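Local coordinates for acetyl-CoA hydrolase/transferase family protein (Porphyromonas gingivalis, PDB 2NVV), which probably hydrolyses acetyl-CoA or transfers CoA between acetate and another carboxylic acid, and binds zinc, at residues N31-P36 / T212-D217; I44-H47 / P52-I55; G56-A61 / G115-V120; V240-A245 / V428-G433. One frame throughout, in Å; residues are numbered along the deposited sequence.

Contacts 1, 2 and 3 lie around the parallel sheet, on segments leading into or out of its strands, and away from the annotated sites. Contacts 2 and 3 are nested inside the loop closed by contact 1. Contacts 1 and 2 share helix 35-47, with centres 22 Å apart. Contact 2 runs directly into contact 3, because I55 is followed by G56. Contact 4 joins the end of helix 226-245 to an outer strand of the mixed C-terminal sheet. Within one chain it lies 40 Å from contact 3, centre to centre. Across the dimer, however, F116 and Y117 of contact 3 meet R432 and G433 of the second subunit. R432 is about 11 Å, side chain to side chain, from the zinc ligands E416 and H417.

Contact 1 (N31-P36 / T212-D217); sequences NPKVVP and TSEPND
K33 and E214 make the larger of two apolar touches between 31-36 and 212-217. CD of K33 lies 3.4 Å from CB of E214 and 3.8 Å from its CG. The two side chains run past each other in opposite directions, so the methylenes meet and the charged ends part. NZ of K33 and OE2 of E214 are 7.0 Å apart and form no salt bridge. The second touch is methyl to methyl, with CG1 of V34 3.7 Å from CG2 of T212. This T212 methyl sits beside its own backbone N.

The contact joins the loop between strand 20-23 and helix 35-47 to the end of strand 206-212, an outermost strand of the parallel sheet. Strand 154-160 lies next to that strand, and its E158 accepts a hydrogen bond from the backbone N of K33.

The polar interactions lie within one segment or reach beyond both. K33 is extended as far as CE and then bends at its last torsion (chi4 65°). NZ thereby turns back to O of N31, at 2.9 Å, and lies in the plane of that carbonyl. The same NZ has a salt bridge to E126. The E214 chain folds at chi2 (-68°), and its OE2 has a salt bridge of its own, to R66 of helix 65-73.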
loop_
_atom_site.group_PDB
_atom_site.type_symbol
_atom_site.label_atom_id
_atom_site.label_comp_id
_atom_site.label_asym_id
_atom_site.label_seq_id
_atom_site.Cartn_x
_atom_site.Cartn_y
_atom_site.Cartn_z
ATOM N N ASN A 31 -7.479 -27.250 -1.870
ATOM C CA ASN A 31 -6.135 -27.742 -2.151
ATOM C C ASN A 31 -6.056 -29.246 -2.344
ATOM O O ASN A 31 -6.822 -29.999 -1.745
ATOM C CB ASN A 31 -5.197 -27.369 -1.003
ATOM C CG ASN A 31 -4.571 -26.012 -1.174
ATOM O OD1 ASN A 31 -3.566 -25.857 -1.862
ATOM N ND2 ASN A 31 -5.169 -25.013 -0.557
ATOM N N PRO A 32 -5.117 -29.707 -3.188
ATOM C CA PRO A 32 -4.951 -31.138 -3.427
ATOM C C PRO A 32 -4.473 -31.757 -2.104
ATOM O O PRO A 32 -3.709 -31.126 -1.374
ATOM C CB PRO A 32 -3.897 -31.174 -4.534
ATOM C CG PRO A 32 -3.101 -29.926 -4.282
ATOM C CD PRO A 32 -4.187 -28.931 -4.024
ATOM N N LYS A 33 -4.919 -32.978 -1.801
ATOM C CA LYS A 33 -4.574 -33.632 -0.541
ATOM C C LYS A 33 -3.841 -34.978 -0.608
ATOM O O LYS A 33 -3.325 -35.456 0.409
ATOM C CB LYS A 33 -5.851 -33.816 0.278
ATOM C CG LYS A 33 -6.620 -32.546 0.511
ATOM C CD LYS A 33 -8.038 -32.848 0.963
ATOM C CE LYS A 33 -8.815 -31.568 1.259
ATOM N NZ LYS A 33 -9.028 -30.734 0.056
ATOM N N VAL A 34 -3.787 -35.599 -1.782
ATOM C CA VAL A 34 -3.132 -36.899 -1.873
ATOM C C VAL A 34 -1.906 -36.955 -2.802
ATOM O O VAL A 34 -0.960 -37.713 -2.563
ATOM C CB VAL A 34 -4.171 -37.989 -2.270
ATOM C CG1 VAL A 34 -4.477 -37.905 -3.744
ATOM C CG2 VAL A 34 -3.662 -39.372 -1.893
ATOM N N VAL A 35 -1.899 -36.140 -3.844
ATOM C CA VAL A 35 -0.767 -36.145 -4.749
ATOM C C VAL A 35 0.500 -35.532 -4.141
ATOM O O VAL A 35 1.585 -36.104 -4.254
ATOM C CB VAL A 35 -1.105 -35.428 -6.070
ATOM C CG1 VAL A 35 0.156 -35.319 -6.945
ATOM C CG2 VAL A 35 -2.181 -36.205 -6.806
ATOM N N PRO A 36 0.387 -34.353 -3.495
ATOM C CA PRO A 36 1.606 -33.771 -2.914
ATOM C C PRO A 36 2.374 -34.712 -1.973
ATOM O O PRO A 36 3.603 -34.643 -1.883
ATOM C CB PRO A 36 1.096 -32.501 -2.221
ATOM C CG PRO A 36 -0.376 -32.728 -2.071
ATOM C CD PRO A 36 -0.761 -33.449 -3.316
ATOM N N THR A 212 -10.479 -39.009 -5.354
ATOM C CA THR A 212 -10.266 -38.957 -3.914
ATOM C C THR A 212 -11.600 -38.786 -3.205
ATOM O O THR A 212 -12.628 -38.550 -3.831
ATOM C CB THR A 212 -9.358 -37.770 -3.499
ATOM O OG1 THR A 212 -10.064 -36.538 -3.682
ATOM C CG2 THR A 212 -8.082 -37.750 -4.341
ATOM N N SER A 213 -11.569 -38.924 -1.889
ATOM C CA SER A 213 -12.756 -38.746 -1.072
ATOM C C SER A 213 -12.203 -38.192 0.218
ATOM O O SER A 213 -11.864 -38.932 1.128
ATOM C CB SER A 213 -13.457 -40.078 -0.832
ATOM O OG SER A 213 -14.701 -39.873 -0.187
ATOM N N GLU A 214 -12.078 -36.879 0.279
ATOM C CA GLU A 214 -11.521 -36.232 1.455
ATOM C C GLU A 214 -12.511 -35.259 2.085
ATOM O O GLU A 214 -12.889 -34.251 1.486
ATOM C CB GLU A 214 -10.223 -35.498 1.079
ATOM C CG GLU A 214 -9.189 -36.388 0.403
ATOM C CD GLU A 214 -8.613 -37.430 1.342
ATOM O OE1 GLU A 214 -8.086 -38.451 0.853
ATOM O OE2 GLU A 214 -8.673 -37.222 2.573
ATOM N N PRO A 215 -12.952 -35.562 3.312
ATOM C CA PRO A 215 -13.902 -34.712 4.028
ATOM C C PRO A 215 -13.207 -33.538 4.702
ATOM O O PRO A 215 -12.001 -33.552 4.868
ATOM C CB PRO A 215 -14.511 -35.672 5.041
ATOM C CG PRO A 215 -13.327 -36.514 5.413
ATOM C CD PRO A 215 -12.695 -36.807 4.064
ATOM N N ASN A 216 -13.986 -32.524 5.075
ATOM C CA ASN A 216 -13.471 -31.340 5.761
ATOM C C ASN A 216 -13.131 -31.756 7.183
ATOM O O ASN A 216 -13.746 -32.693 7.718
ATOM C CB ASN A 216 -14.541 -30.241 5.822
ATOM C CG ASN A 216 -14.545 -29.345 4.597
ATOM O OD1 ASN A 216 -14.532 -29.814 3.456
ATOM N ND2 ASN A 216 -14.580 -28.038 4.830
ATOM N N ASP A 217 -12.160 -31.084 7.801
ATOM C CA ASP A 217 -11.828 -31.413 9.186
ATOM C C ASP A 217 -12.973 -30.843 10.005
ATOM O O ASP A 217 -13.758 -30.040 9.488
ATOM C CB ASP A 217 -10.529 -30.745 9.634
ATOM C CG ASP A 217 -9.307 -31.317 8.950
ATOM O OD1 ASP A 217 -9.111 -31.029 7.740
ATOM O OD2 ASP A 217 -8.550 -32.054 9.633
#

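Contact 2 (I44-H47 / P52-I55); sequences IAAH and PFKI
The imidazole of H47 presents its edge to the backbone of F53. The carbonyl O of F53 lies near the plane of the H47 ring, 3.0 Å from CE1. NE2 of H47 is 3.4 Å from the same oxygen, but the angle is too poor for a hydrogen bond. CE1 also approaches CB of F53, at 3.8 Å. The phenyl ring of F53 meets A46 obliquely, with CD2 4.0 Å from the A46 methyl.

Strand 20-23, helix 35-47 and strand 55-58 form a beta-alpha-beta crossover between neighbouring parallel strands. The contact lies at its return loop. A46 and H47 are in the last turn of the helix, and P52 to K54 lead the chain back into the sheet.

The apolar part is small: CB of A46 packs on CB of F53 at 3.9 Å. CB of F53 points toward the helix, and the first torsion then carries CG on from it, anti to the backbone N (chi1 -161°). The F53 side chain also touches R42 and A43 of the same helix. H47 instead has CG beside its own N, and its ring reaches over to the F53 backbone.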
loop_
_atom_site.group_PDB
_atom_site.type_symbol
_atom_site.label_atom_id
_atom_site.label_comp_id
_atom_site.label_asym_id
_atom_site.label_seq_id
_atom_site.Cartn_x
_atom_site.Cartn_y
_atom_site.Cartn_z
ATOM N N ILE A 44 11.832 -37.900 -1.386
ATOM C CA ILE A 44 12.673 -38.518 -0.370
ATOM C C ILE A 44 13.458 -39.679 -0.964
ATOM O O ILE A 44 14.640 -39.848 -0.674
ATOM C CB ILE A 44 11.826 -39.029 0.821
ATOM C CG1 ILE A 44 11.199 -37.840 1.562
ATOM C CG2 ILE A 44 12.695 -39.855 1.767
ATOM C CD1 ILE A 44 10.288 -38.220 2.717
ATOM N N ALA A 45 12.800 -40.475 -1.798
ATOM C CA ALA A 45 13.447 -41.618 -2.424
ATOM C C ALA A 45 14.615 -41.161 -3.297
ATOM O O ALA A 45 15.568 -41.910 -3.517
ATOM C CB ALA A 45 12.442 -42.391 -3.255
ATOM N N ALA A 46 14.535 -39.935 -3.800
ATOM C CA ALA A 46 15.597 -39.382 -4.627
ATOM C C ALA A 46 16.739 -38.886 -3.739
ATOM O O ALA A 46 17.911 -39.068 -4.058
ATOM C CB ALA A 46 15.061 -38.239 -5.469
ATOM N N HIS A 47 16.393 -38.262 -2.618
ATOM C CA HIS A 47 17.399 -37.742 -1.701
ATOM C C HIS A 47 18.324 -38.843 -1.180
ATOM O O HIS A 47 19.534 -38.773 -1.347
ATOM C CB HIS A 47 16.742 -37.048 -0.497
ATOM C CG HIS A 47 15.888 -35.867 -0.853
ATOM N ND1 HIS A 47 16.262 -34.930 -1.793
ATOM C CD2 HIS A 47 14.704 -35.443 -0.351
ATOM C CE1 HIS A 47 15.346 -33.981 -1.854
ATOM N NE2 HIS A 47 14.391 -34.266 -0.989
ATOM N N PRO A 52 19.190 -34.904 -6.138
ATOM C CA PRO A 52 18.481 -33.712 -5.675
ATOM C C PRO A 52 17.019 -33.735 -6.081
ATOM O O PRO A 52 16.665 -34.297 -7.121
ATOM C CB PRO A 52 19.242 -32.585 -6.358
ATOM C CG PRO A 52 19.561 -33.196 -7.680
ATOM C CD PRO A 52 20.072 -34.569 -7.271
ATOM N N PHE A 53 16.166 -33.142 -5.254
ATOM C CA PHE A 53 14.748 -33.086 -5.580
ATOM C C PHE A 53 13.998 -32.029 -4.772
ATOM O O PHE A 53 13.641 -32.234 -3.604
ATOM C CB PHE A 53 14.087 -34.451 -5.398
ATOM C CG PHE A 53 12.783 -34.582 -6.132
ATOM C CD1 PHE A 53 11.713 -33.742 -5.834
ATOM C CD2 PHE A 53 12.631 -35.523 -7.151
ATOM C CE1 PHE A 53 10.513 -33.833 -6.536
ATOM C CE2 PHE A 53 11.435 -35.623 -7.861
ATOM C CZ PHE A 53 10.372 -34.771 -7.550
ATOM N N LYS A 54 13.777 -30.888 -5.414
ATOM C CA LYS A 54 13.057 -29.775 -4.812
ATOM C C LYS A 54 12.281 -29.061 -5.905
ATOM O O LYS A 54 12.774 -28.882 -7.022
ATOM C CB LYS A 54 14.027 -28.799 -4.143
ATOM C CG LYS A 54 14.842 -29.407 -3.021
ATOM C CD LYS A 54 15.528 -28.324 -2.240
ATOM C CE LYS A 54 16.472 -28.878 -1.203
ATOM N NZ LYS A 54 16.974 -27.749 -0.367
ATOM N N ILE A 55 11.058 -28.661 -5.577
ATOM C CA ILE A 55 10.192 -27.974 -6.528
ATOM C C ILE A 55 9.871 -26.567 -6.059
ATOM O O ILE A 55 9.921 -26.271 -4.860
ATOM C CB ILE A 55 8.857 -28.717 -6.699
ATOM C CG1 ILE A 55 8.173 -28.836 -5.330
ATOM C CG2 ILE A 55 9.085 -30.095 -7.325
ATOM C CD1 ILE A 55 6.750 -29.396 -5.370
#

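Contact 3 (G56-A61 / G115-V120); sequences GMFTGA and GFYGKV
Strand 55-58 of the parallel sheet here meets the loop that follows helix 108-113 and leads into strand 122-127. G115 opens this loop in a Schellman motif at the end of that helix, with positive phi.

F58 carries the contact from the strand side. Its CG sits beside the backbone N (chi1 -63°), which sends the ring to Y117 and K119. CE2 of F58 lies 3.6 Å from CB of Y117, and its CZ is 3.7 Å from the same atom. The two side chains meet at a slant. CB and CG of Y117 do the touching, and no ring stack is formed between them. CB of F116 sits over the centre of one face of the Y117 ring, 4.2 Å above the plane. At the other meta carbon of F58, CE1 is 4.0 Å from the carbonyl O of K119. This oxygen lies at the ring edge, near its plane, and accepts a hydrogen bond from N20. CE1 also meets CG2 of V120 at 4.5 Å, obliquely to the ring. The touches to side chains are apolar.

The F58 ring packs edge-to-face with F79 of the neighbouring strand 77-81. It also touches L112 of helix 108-113 and N20 of strand 20-23. Y117 reaches back to L108 and D111 of the same helix, and packs on G433 of the second subunit.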
loop_
_atom_site.group_PDB
_atom_site.type_symbol
_atom_site.label_atom_id
_atom_site.label_comp_id
_atom_site.label_asym_id
_atom_site.label_seq_id
_atom_site.Cartn_x
_atom_site.Cartn_y
_atom_site.Cartn_z
ATOM N N GLY A 56 9.546 -25.699 -7.013
ATOM C CA GLY A 56 9.189 -24.335 -6.680
ATOM C C GLY A 56 7.710 -24.417 -6.388
ATOM O O GLY A 56 7.015 -25.173 -7.046
HETATM N N MSE A 57 7.219 -23.648 -5.425
HETATM C CA MSE A 57 5.807 -23.715 -5.077
HETATM C C MSE A 57 5.064 -22.392 -5.095
HETATM O O MSE A 57 5.438 -21.452 -4.406
HETATM C CB MSE A 57 5.657 -24.334 -3.691
HETATM C CG MSE A 57 6.225 -25.729 -3.566
HETATM SE SE MSE A 57 6.186 -26.374 -1.735
HETATM C CE MSE A 57 4.265 -26.420 -1.492
ATOM N N PHE A 58 4.004 -22.337 -5.887
ATOM C CA PHE A 58 3.146 -21.156 -5.986
ATOM C C PHE A 58 1.781 -21.640 -5.498
ATOM O O PHE A 58 1.243 -22.615 -6.039
ATOM C CB PHE A 58 2.966 -20.685 -7.439
ATOM C CG PHE A 58 4.233 -20.243 -8.131
ATOM C CD1 PHE A 58 4.770 -20.995 -9.181
ATOM C CD2 PHE A 58 4.853 -19.045 -7.779
ATOM C CE1 PHE A 58 5.899 -20.560 -9.876
ATOM C CE2 PHE A 58 5.985 -18.596 -8.464
ATOM C CZ PHE A 58 6.512 -19.355 -9.517
ATOM N N THR A 59 1.223 -20.979 -4.486
ATOM C CA THR A 59 -0.092 -21.353 -3.968
ATOM C C THR A 59 -0.958 -20.097 -3.831
ATOM O O THR A 59 -0.507 -18.990 -4.109
ATOM C CB THR A 59 0.019 -22.013 -2.575
ATOM O OG1 THR A 59 0.488 -21.043 -1.621
ATOM C CG2 THR A 59 0.975 -23.169 -2.607
ATOM N N GLY A 60 -2.207 -20.273 -3.417
ATOM C CA GLY A 60 -3.079 -19.128 -3.225
ATOM C C GLY A 60 -2.669 -18.506 -1.912
ATOM O O GLY A 60 -2.236 -17.353 -1.859
ATOM N N ALA A 61 -2.789 -19.308 -0.857
ATOM C CA ALA A 61 -2.408 -18.909 0.490
ATOM C C ALA A 61 -1.886 -20.167 1.194
ATOM O O ALA A 61 -1.057 -20.894 0.633
ATOM C CB ALA A 61 -3.601 -18.330 1.223
ATOM N N GLY A 115 5.372 -12.542 -16.021
ATOM C CA GLY A 115 6.606 -13.289 -16.145
ATOM C C GLY A 115 7.603 -12.994 -15.041
ATOM O O GLY A 115 8.769 -13.403 -15.136
ATOM N N PHE A 116 7.156 -12.296 -13.994
ATOM C CA PHE A 116 8.041 -11.934 -12.889
ATOM C C PHE A 116 8.670 -13.127 -12.172
ATOM O O PHE A 116 9.802 -13.052 -11.700
ATOM C CB PHE A 116 7.298 -11.053 -11.892
ATOM C CG PHE A 116 6.958 -9.692 -12.425
ATOM C CD1 PHE A 116 7.404 -9.286 -13.680
ATOM C CD2 PHE A 116 6.182 -8.807 -11.676
ATOM C CE1 PHE A 116 7.083 -8.019 -14.182
ATOM C CE2 PHE A 116 5.856 -7.532 -12.173
ATOM C CZ PHE A 116 6.310 -7.144 -13.431
ATOM N N TYR A 117 7.929 -14.224 -12.076
ATOM C CA TYR A 117 8.424 -15.443 -11.446
ATOM C C TYR A 117 8.399 -16.385 -12.625
ATOM O O TYR A 117 7.452 -16.380 -13.401
ATOM C CB TYR A 117 7.472 -15.916 -10.336
ATOM C CG TYR A 117 7.051 -14.790 -9.408
ATOM C CD1 TYR A 117 5.752 -14.260 -9.461
ATOM C CD2 TYR A 117 7.965 -14.214 -8.522
ATOM C CE1 TYR A 117 5.379 -13.188 -8.661
ATOM C CE2 TYR A 117 7.603 -13.144 -7.722
ATOM C CZ TYR A 117 6.311 -12.631 -7.793
ATOM O OH TYR A 117 5.955 -11.554 -7.002
ATOM N N GLY A 118 9.443 -17.180 -12.763
ATOM C CA GLY A 118 9.576 -18.076 -13.895
ATOM C C GLY A 118 8.380 -18.724 -14.562
ATOM O O GLY A 118 7.365 -18.096 -14.857
ATOM N N LYS A 119 8.535 -20.018 -14.820
ATOM C CA LYS A 119 7.516 -20.821 -15.470
ATOM C C LYS A 119 6.747 -21.689 -14.465
ATOM O O LYS A 119 7.240 -21.989 -13.384
ATOM C CB LYS A 119 8.177 -21.736 -16.506
ATOM C CG LYS A 119 7.199 -22.668 -17.210
ATOM C CD LYS A 119 7.796 -24.052 -17.487
ATOM C CE LYS A 119 8.941 -24.004 -18.491
ATOM N NZ LYS A 119 9.423 -25.371 -18.855
ATOM N N VAL A 120 5.529 -22.070 -14.835
ATOM C CA VAL A 120 4.706 -22.955 -14.020
ATOM C C VAL A 120 4.721 -24.250 -14.836
ATOM O O VAL A 120 4.141 -24.316 -15.924
ATOM C CB VAL A 120 3.238 -22.478 -13.907
ATOM C CG1 VAL A 120 2.488 -23.397 -12.971
ATOM C CG2 VAL A 120 3.166 -21.053 -13.408
#

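Contact 4 (V240-A245 / V428-G433); sequences VSEMKA and VADLRG
Helix 226-245 faces the end of strand 427-430 at long range, the nearest CA atoms, of E242 and D430, being 10.7 Å apart. Long side chains bridge the gap. NH1 of R432 donates to OE1 of E242 at 3.1 Å, in a salt bridge with an N-H...O angle of 149°. The nitrogen stands well above the carboxylate plane, 65° out of it. On the R432 side, the oxygen is at the guanidinium edge, tilted 19° from its plane.

D430 holds the arginine side-on. OD1 of D430 accepts from NE of R432 at 2.9 Å, through its syn lone pair. NH1 bonds to OD2 of D430 at 2.6 Å, also from the syn side. This double grip fixes the guanidinium and leaves NH1 shared by two carboxylates. The bend of R432 at chi3 turns the guanidinium back over its own segment to meet D430. OD1 further accepts from the backbone N of R432 at 3.3 Å, an Asx turn at the strand end.

E242, D430 and R432 thus form a salt-bridge network. OE1 of E242 and OD2 of D430 are 4.3 Å apart, a like-charge approach probably eased by the arginine between them. OE2 of E242 has a salt bridge to R247.

Strand 427-430 is an outermost strand of the mixed sheet and pairs antiparallel with 421-424. F238 of helix 226-245 packs on V428, D430 and R432. F116 of the second subunit makes a cation-pi contact with R432, so the network borders the subunit interface.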
loop_
_atom_site.group_PDB
_atom_site.type_symbol
_atom_site.label_atom_id
_atom_site.label_comp_id
_atom_site.label_asym_id
_atom_site.label_seq_id
_atom_site.Cartn_x
_atom_site.Cartn_y
_atom_site.Cartn_z
ATOM N N VAL A 240 -20.885 1.365 14.829
ATOM C CA VAL A 240 -22.210 1.989 14.874
ATOM C C VAL A 240 -22.019 3.467 15.233
ATOM O O VAL A 240 -22.718 4.347 14.741
ATOM C CB VAL A 240 -23.164 1.340 15.935
ATOM C CG1 VAL A 240 -23.072 -0.166 15.875
ATOM C CG2 VAL A 240 -22.844 1.833 17.321
ATOM N N SER A 241 -21.036 3.726 16.079
ATOM C CA SER A 241 -20.756 5.069 16.530
ATOM C C SER A 241 -20.300 5.964 15.396
ATOM O O SER A 241 -20.597 7.167 15.373
ATOM C CB SER A 241 -19.698 5.008 17.617
ATOM O OG SER A 241 -19.234 6.300 17.923
ATOM N N GLU A 242 -19.575 5.373 14.450
ATOM C CA GLU A 242 -19.067 6.094 13.290
ATOM C C GLU A 242 -20.181 6.424 12.327
ATOM O O GLU A 242 -20.179 7.497 11.721
ATOM C CB GLU A 242 -18.003 5.260 12.575
ATOM C CG GLU A 242 -16.673 5.217 13.304
ATOM C CD GLU A 242 -16.116 6.605 13.543
ATOM O OE1 GLU A 242 -15.700 7.262 12.561
ATOM O OE2 GLU A 242 -16.111 7.043 14.713
HETATM N N MSE A 243 -21.132 5.505 12.180
HETATM C CA MSE A 243 -22.257 5.733 11.279
HETATM C C MSE A 243 -23.094 6.907 11.745
HETATM O O MSE A 243 -23.500 7.748 10.940
HETATM C CB MSE A 243 -23.148 4.500 11.187
HETATM C CG MSE A 243 -22.517 3.320 10.492
HETATM SE SE MSE A 243 -23.838 1.974 10.126
HETATM C CE MSE A 243 -23.876 1.040 11.792
ATOM N N LYS A 244 -23.355 6.971 13.047
ATOM C CA LYS A 244 -24.155 8.061 13.587
ATOM C C LYS A 244 -23.388 9.370 13.621
ATOM O O LYS A 244 -23.981 10.428 13.716
ATOM C CB LYS A 244 -24.666 7.712 14.982
ATOM C CG LYS A 244 -23.623 7.706 16.073
ATOM C CD LYS A 244 -24.231 7.223 17.398
ATOM C CE LYS A 244 -25.564 7.932 17.703
ATOM N NZ LYS A 244 -25.459 9.437 17.673
ATOM N N ALA A 245 -22.068 9.289 13.537
ATOM C CA ALA A 245 -21.218 10.476 13.524
ATOM C C ALA A 245 -21.159 10.994 12.083
ATOM O O ALA A 245 -20.703 12.117 11.823
ATOM C CB ALA A 245 -19.807 10.119 14.020
ATOM N N VAL A 428 -10.595 2.009 21.943
ATOM C CA VAL A 428 -10.207 2.216 20.554
ATOM C C VAL A 428 -9.425 3.514 20.350
ATOM O O VAL A 428 -9.710 4.533 20.985
ATOM C CB VAL A 428 -11.449 2.230 19.625
ATOM C CG1 VAL A 428 -12.480 1.238 20.126
ATOM C CG2 VAL A 428 -12.032 3.611 19.541
ATOM N N ALA A 429 -8.441 3.468 19.459
ATOM C CA ALA A 429 -7.625 4.638 19.162
ATOM C C ALA A 429 -7.791 5.034 17.707
ATOM O O ALA A 429 -7.237 4.402 16.821
ATOM C CB ALA A 429 -6.151 4.352 19.460
ATOM N N ASP A 430 -8.577 6.075 17.466
ATOM C CA ASP A 430 -8.797 6.561 16.115
ATOM C C ASP A 430 -7.590 7.430 15.792
ATOM O O ASP A 430 -7.396 8.493 16.385
ATOM C CB ASP A 430 -10.072 7.394 16.047
ATOM C CG ASP A 430 -10.583 7.550 14.637
ATOM O OD1 ASP A 430 -9.749 7.632 13.710
ATOM O OD2 ASP A 430 -11.817 7.601 14.457
ATOM N N LEU A 431 -6.787 6.971 14.844
ATOM C CA LEU A 431 -5.563 7.658 14.468
ATOM C C LEU A 431 -5.701 8.752 13.419
ATOM O O LEU A 431 -4.765 9.520 13.193
ATOM C CB LEU A 431 -4.548 6.618 13.987
ATOM C CG LEU A 431 -3.755 5.792 15.011
ATOM C CD1 LEU A 431 -4.556 5.553 16.263
ATOM C CD2 LEU A 431 -3.321 4.496 14.373
ATOM N N ARG A 432 -6.866 8.834 12.788
ATOM C CA ARG A 432 -7.085 9.828 11.736
ATOM C C ARG A 432 -6.962 11.279 12.170
ATOM O O ARG A 432 -7.464 11.679 13.212
ATOM C CB ARG A 432 -8.446 9.596 11.069
ATOM C CG ARG A 432 -8.494 8.339 10.206
ATOM C CD ARG A 432 -9.908 7.985 9.823
ATOM N NE ARG A 432 -10.712 7.677 11.002
ATOM C CZ ARG A 432 -11.993 7.326 10.966
ATOM N NH1 ARG A 432 -12.628 7.070 12.093
ATOM N NH2 ARG A 432 -12.637 7.229 9.810
ATOM N N GLY A 433 -6.263 12.059 11.357
ATOM C CA GLY A 433 -6.090 13.470 11.645
ATOM C C GLY A 433 -5.103 13.785 12.738
ATOM O O GLY A 433 -5.065 14.915 13.223
#